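Local structure of polycomb protein Scm (Drosophila melanogaster, 5J8Y) at residues N66-N69 against K70-R74. The protein is a Polycomb-group protein whose SAM domain pairs with that of Sfmbt, probably helping link PRC1 to PhoRC at Polycomb response elements. Numbering follows the deposited sequence.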
loop_
_atom_site.group_PDB
_atom_site.type_symbol
_atom_site.label_atom_id
_atom_site.label_comp_id
_atom_site.label_asym_id
_atom_site.label_seq_id
_atom_site.Cartn_x
_atom_site.Cartn_y
_atom_site.Cartn_z
ATOM N N ASN A 66 4.706 -8.863 -13.384
ATOM C CA ASN A 66 5.436 -8.549 -14.584
ATOM C C ASN A 66 5.222 -7.120 -15.040
ATOM O O ASN A 66 6.124 -6.454 -15.353
ATOM C CB ASN A 66 5.139 -9.558 -15.689
ATOM C CG ASN A 66 5.705 -10.952 -15.390
ATOM O OD1 ASN A 66 6.662 -11.102 -14.669
ATOM N ND2 ASN A 66 5.094 -11.958 -15.959
ATOM N N LEU A 67 3.986 -6.694 -15.051
ATOM C CA LEU A 67 3.625 -5.352 -15.469
ATOM C C LEU A 67 4.281 -4.295 -14.562
ATOM O O LEU A 67 4.811 -3.338 -15.023
ATOM C CB LEU A 67 2.113 -5.208 -15.524
ATOM C CG LEU A 67 1.493 -5.984 -16.698
ATOM C CD1 LEU A 67 -0.011 -6.024 -16.645
ATOM C CD2 LEU A 67 1.966 -5.394 -18.002
ATOM N N VAL A 68 4.261 -4.529 -13.272
ATOM C CA VAL A 68 4.879 -3.604 -12.327
ATOM C C VAL A 68 6.387 -3.548 -12.579
ATOM O O VAL A 68 6.987 -2.477 -12.555
ATOM C CB VAL A 68 4.595 -4.003 -10.862
ATOM C CG1 VAL A 68 5.357 -3.101 -9.888
ATOM C CG2 VAL A 68 3.110 -3.925 -10.575
ATOM N N ASN A 69 6.973 -4.700 -12.850
ATOM C CA ASN A 69 8.374 -4.789 -13.138
ATOM C C ASN A 69 8.790 -3.965 -14.328
ATOM O O ASN A 69 9.847 -3.488 -14.332
ATOM C CB ASN A 69 8.860 -6.221 -13.298
ATOM C CG ASN A 69 8.881 -6.968 -12.027
ATOM O OD1 ASN A 69 8.812 -6.423 -10.990
ATOM N ND2 ASN A 69 8.947 -8.219 -12.137
ATOM N N LYS A 70 7.946 -3.814 -15.325
ATOM C CA LYS A 70 8.261 -2.987 -16.465
ATOM C C LYS A 70 8.429 -1.495 -16.165
ATOM O O LYS A 70 9.063 -0.829 -16.865
ATOM C CB LYS A 70 7.242 -3.180 -17.572
ATOM C CG LYS A 70 7.237 -4.571 -18.187
ATOM C CD LYS A 70 5.988 -4.791 -19.006
ATOM C CE LYS A 70 6.022 -6.109 -19.723
ATOM N NZ LYS A 70 4.654 -6.608 -19.986
ATOM N N VAL A 71 7.819 -1.005 -15.107
ATOM C CA VAL A 71 7.743 0.432 -14.840
ATOM C C VAL A 71 8.256 0.855 -13.460
ATOM O O VAL A 71 8.270 2.046 -13.147
ATOM C CB VAL A 71 6.291 0.936 -14.977
ATOM C CG1 VAL A 71 5.821 0.818 -16.419
ATOM C CG2 VAL A 71 5.366 0.167 -14.043
ATOM N N ASN A 72 8.678 -0.101 -12.636
ATOM C CA ASN A 72 9.093 0.223 -11.272
ATOM C C ASN A 72 10.588 0.539 -11.159
ATOM O O ASN A 72 11.136 0.591 -10.057
ATOM C CB ASN A 72 8.720 -0.917 -10.319
ATOM C CG ASN A 72 9.554 -2.164 -10.531
ATOM O OD1 ASN A 72 10.200 -2.330 -11.565
ATOM N ND2 ASN A 72 9.534 -3.055 -9.546
ATOM N N GLY A 73 11.239 0.753 -12.300
ATOM C CA GLY A 73 12.621 1.200 -12.322
ATOM C C GLY A 73 13.604 0.216 -11.717
ATOM O O GLY A 73 13.687 -0.935 -12.147
ATOM N N ARG A 74 14.354 0.677 -10.718
ATOM C CA ARG A 74 15.368 -0.150 -10.064
ATOM C C ARG A 74 14.881 -0.747 -8.748
ATOM O O ARG A 74 15.658 -1.367 -8.022
ATOM C CB ARG A 74 16.637 0.662 -9.813
ATOM C CG ARG A 74 17.495 0.862 -11.047
ATOM C CD ARG A 74 18.948 1.078 -10.666
ATOM N NE ARG A 74 19.610 -0.175 -10.316
ATOM C CZ ARG A 74 20.881 -0.272 -9.937
ATOM N NH1 ARG A 74 21.637 0.814 -9.854
ATOM N NH2 ARG A 74 21.398 -1.456 -9.637
#
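K70 reaches back along the helix so that its tip meets L67 in the last turns of helix 58-71, the closing helix of the all-helical SAM domain, and illustrates how a lysine's methylenes can pack along their own helix. With CG anti to the carbonyl carbon (chi1 -66°), the chain runs back toward the preceding turn. K70 CB lies 3.5 Å from L67 O. Next along the chain, K70 CG comes to 3.6 Å from N66 O, and CD also runs beside that oxygen. Extended beyond CG, the chain carries K70 NZ to 3.6 Å from L67 CD2, a contact of a charged tip with a hydrocarbon rather than a polar bond. L67 also packs on I18 of helix 11-21, and Y17 of that helix touches K70.

Further on, V68 O takes two backbone bonds: the i to i+3 link from V71 N, 3.1 Å long, is the straighter and comes from 56° above the carbonyl plane, whereas the i to i+4 link from N72 N is weak. The N72 amide runs alongside that of N69, whose OD1 accepts the backbone N of L78; which way the N72 amide is turned is doubtful, because the modelled OD1 faces another acceptor, N69 O, at 3.0 Å. N72 crosses V68 at about a right angle, its CB 4.0 Å from V68 CG1.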